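Local structure of phosphoenolpyruvate-protein phosphotransferase (Coxiella burnetii, 3TRC) at residues K8-I13 with C148-I153. The protein probably transfers the phosphoryl group of phosphoenolpyruvate to a protein histidine, this chain being its GAF domain. Sequence-based numbering, arbitrary orientation. Where two conformers were deposited one is given.
Sequences KILRQI and CVTLAI
L10 and L151 mark the nearest approach of two helical backbones, 8-13 within helix 3-19 and 148-153 within helix 142-164, with L10 CA 7.4 Å from L151 CA. No hydrogen bond crosses the gap; N-H to O hydrogen bonds four residues back, such as I13 N to I9 O at 2.8 Å, run along each segment, and the two segments meet chiefly through methyl contacts. L10 CD1 meets T150 CG2 at 3.8 Å, the two side chains crossing at about a right angle. T150 holds CG2 anti to its own N (OG1 chi1 -58°), which leaves OG1 beside that N, where it makes a hydrogen bond to A146 O, one turn earlier; the threonine thus offers a methyl to L10 while its hydroxyl is satisfied within its own helix. In this GAF-domain construct, helix 3-19 packs against helices 23-37 and 142-164, and strand 114-122 of the antiparallel sheet lies against C148 and A152. The second pair is I13 and L151: in the conformer given, one of two modelled for I13, I13 CD1 lies 4.0 Å from L151 CD2. L29 and R33 of helix 23-37 touch I13, and V30 touches L151. The second subunit also borders the contact, its L10 packing on L10 and its R11 on T150.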
ATOM      1  N   LYS A   8       9.430   0.128   5.566  1.00 18.63           N
ATOM      2  CA  LYS A   8       8.936  -0.640   6.701  1.00 23.90           C
ATOM      3  C   LYS A   8       7.799   0.072   7.434  1.00 21.67           C
ATOM      4  O   LYS A   8       6.919  -0.570   8.007  1.00 24.16           O
ATOM      5  CB  LYS A   8      10.075  -0.957   7.663  1.00 26.25           C
ATOM      6  CG  LYS A   8      11.160  -1.815   7.049  1.00 29.94           C
ATOM      7  CD  LYS A   8      12.244  -2.097   8.060  1.00 34.33           C
ATOM      8  CE  LYS A   8      13.341  -2.960   7.468  1.00 37.40           C
ATOM      9  NZ  LYS A   8      14.587  -2.846   8.272  1.00 40.04           N
ATOM     10  N   ILE A   9       7.826   1.400   7.422  1.00 21.00           N
ATOM     11  CA  ILE A   9       6.732   2.175   7.990  1.00 19.94           C
ATOM     12  C   ILE A   9       5.477   1.922   7.174  1.00 21.88           C
ATOM     13  O   ILE A   9       4.397   1.722   7.725  1.00 22.50           O
ATOM     14  CB  ILE A   9       7.040   3.679   7.983  1.00 19.28           C
ATOM     15  CG1 ILE A   9       8.202   3.972   8.928  1.00 20.39           C
ATOM     16  CG2 ILE A   9       5.793   4.494   8.368  1.00 21.26           C
ATOM     17  CD1 ILE A   9       8.844   5.319   8.713  1.00 19.69           C
ATOM     18  N   LEU A  10       5.637   1.929   5.856  1.00 20.47           N
ATOM     19  CA  LEU A  10       4.540   1.641   4.947  1.00 24.86           C
ATOM     20  C   LEU A  10       3.976   0.271   5.272  1.00 26.54           C
ATOM     21  O   LEU A  10       2.766   0.070   5.308  1.00 25.24           O
ATOM     22  CB  LEU A  10       5.028   1.658   3.501  1.00 25.97           C
ATOM     23  CG  LEU A  10       4.581   2.803   2.605  1.00 29.93           C
ATOM     24  CD1 LEU A  10       4.855   2.444   1.152  1.00 31.66           C
ATOM     25  CD2 LEU A  10       3.097   3.104   2.820  1.00 27.29           C
ATOM     26  N   ARG A  11       4.873  -0.678   5.509  1.00 26.32           N
ATOM     27  CA  ARG A  11       4.469  -2.036   5.828  1.00 29.49           C
ATOM     28  C   ARG A  11       3.561  -2.053   7.057  1.00 29.98           C
ATOM     29  O   ARG A  11       2.485  -2.646   7.036  1.00 34.15           O
ATOM     30  CB  ARG A  11       5.710  -2.898   6.066  1.00 33.19           C
ATOM     31  CG  ARG A  11       5.451  -4.388   6.155  1.00 37.56           C
ATOM     32  CD  ARG A  11       6.721  -5.104   6.586  1.00 39.26           C
ATOM     33  NE  ARG A  11       7.207  -4.610   7.873  1.00 40.48           N
ATOM     34  CZ  ARG A  11       8.470  -4.691   8.281  1.00 40.92           C
ATOM     35  NH1 ARG A  11       9.386  -5.243   7.498  1.00 42.14           N
ATOM     36  NH2 ARG A  11       8.820  -4.214   9.469  1.00 37.09           N
ATOM     37  N   GLN A  12       3.995  -1.380   8.121  1.00 28.58           N
ATOM     38  CA  GLN A  12       3.251  -1.352   9.378  1.00 28.19           C
ATOM     39  C   GLN A  12       1.930  -0.584   9.278  1.00 27.63           C
ATOM     40  O   GLN A  12       0.907  -1.033   9.799  1.00 25.70           O
ATOM     41  CB  GLN A  12       4.118  -0.777  10.506  1.00 31.14           C
ATOM     42  CG  GLN A  12       3.363  -0.467  11.800  1.00 31.79           C
ATOM     43  CD  GLN A  12       2.986  -1.713  12.595  1.00 34.27           C
ATOM     44  OE1 GLN A  12       3.499  -2.805  12.349  1.00 33.77           O
ATOM     45  NE2 GLN A  12       2.085  -1.547  13.557  1.00 34.95           N
ATOM     46  N   ILE A  13       1.950   0.569   8.613  0.80 25.42           N
ATOM     47  CA  ILE A  13       0.744   1.387   8.512  0.80 23.82           C
ATOM     48  C   ILE A  13      -0.281   0.806   7.537  0.80 24.49           C
ATOM     49  O   ILE A  13      -1.482   0.931   7.753  0.80 26.05           O
ATOM     50  CB  ILE A  13       1.057   2.849   8.140  0.80 22.05           C
ATOM     51  CG1 ILE A  13      -0.194   3.711   8.283  0.80 20.71           C
ATOM     52  CG2 ILE A  13       1.596   2.945   6.718  0.80 26.36           C
ATOM     53  CD1 ILE A  13       0.086   5.194   8.193  0.80 25.25           C
ATOM     54  N   CYS A 148       4.391   9.210   1.300  1.00 14.18           N
ATOM     55  CA  CYS A 148       3.098   9.859   1.495  1.00 15.03           C
ATOM     56  C   CYS A 148       2.171   9.708   0.285  1.00 16.31           C
ATOM     57  O   CYS A 148       0.957   9.551   0.437  1.00 18.52           O
ATOM     58  CB  CYS A 148       3.295  11.335   1.855  1.00 14.12           C
ATOM     59  SG  CYS A 148       3.957  11.658   3.498  1.00 14.73           S
ATOM     60  N   VAL A 149       2.737   9.764  -0.916  1.00 15.63           N
ATOM     61  CA  VAL A 149       1.954   9.597  -2.134  1.00 16.67           C
ATOM     62  C   VAL A 149       1.418   8.175  -2.224  1.00 20.73           C
ATOM     63  O   VAL A 149       0.239   7.958  -2.501  1.00 20.47           O
ATOM     64  CB  VAL A 149       2.772   9.946  -3.390  1.00 17.75           C
ATOM     65  CG1 VAL A 149       2.075   9.439  -4.649  1.00 19.39           C
ATOM     66  CG2 VAL A 149       2.999  11.444  -3.463  1.00 15.66           C
ATOM     67  N   THR A 150       2.291   7.204  -1.974  1.00 19.59           N
ATOM     68  CA  THR A 150       1.892   5.805  -2.008  1.00 18.79           C
ATOM     69  C   THR A 150       0.790   5.555  -0.992  1.00 17.42           C
ATOM     70  O   THR A 150      -0.191   4.854  -1.274  1.00 22.35           O
ATOM     71  CB  THR A 150       3.105   4.879  -1.738  1.00 16.68           C
ATOM     72  OG1 THR A 150       4.114   5.140  -2.717  1.00 22.85           O
ATOM     73  CG2 THR A 150       2.695   3.425  -1.832  1.00 21.08           C
ATOM     74  N   LEU A 151       0.932   6.156   0.184  1.00 18.29           N
ATOM     75  CA  LEU A 151      -0.075   6.058   1.233  1.00 18.26           C
ATOM     76  C   LEU A 151      -1.416   6.661   0.801  1.00 22.99           C
ATOM     77  O   LEU A 151      -2.476   6.090   1.066  1.00 19.44           O
ATOM     78  CB  LEU A 151       0.423   6.754   2.494  1.00 24.62           C
ATOM     79  CG  LEU A 151      -0.479   6.698   3.724  1.00 27.74           C
ATOM     80  CD1 LEU A 151      -0.743   5.251   4.119  1.00 31.22           C
ATOM     81  CD2 LEU A 151       0.149   7.468   4.871  1.00 28.09           C
ATOM     82  N   ALA A 152      -1.363   7.814   0.141  1.00 19.17           N
ATOM     83  CA  ALA A 152      -2.578   8.495  -0.299  1.00 18.07           C
ATOM     84  C   ALA A 152      -3.406   7.656  -1.270  1.00 18.02           C
ATOM     85  O   ALA A 152      -4.629   7.803  -1.341  1.00 15.97           O
ATOM     86  CB  ALA A 152      -2.240   9.849  -0.925  1.00 18.23           C
ATOM     87  N   ILE A 153      -2.744   6.796  -2.036  1.00 17.25           N
ATOM     88  CA  ILE A 153      -3.455   5.877  -2.919  1.00 19.90           C
ATOM     89  C   ILE A 153      -4.328   4.945  -2.086  1.00 21.35           C
ATOM     90  O   ILE A 153      -5.472   4.662  -2.438  1.00 20.56           O
ATOM     91  CB  ILE A 153      -2.476   5.063  -3.779  1.00 19.74           C
ATOM     92  CG1 ILE A 153      -1.647   6.020  -4.641  1.00 23.46           C
ATOM     93  CG2 ILE A 153      -3.224   4.059  -4.642  1.00 20.97           C
ATOM     94  CD1 ILE A 153      -0.499   5.372  -5.367  1.00 27.22           C
TER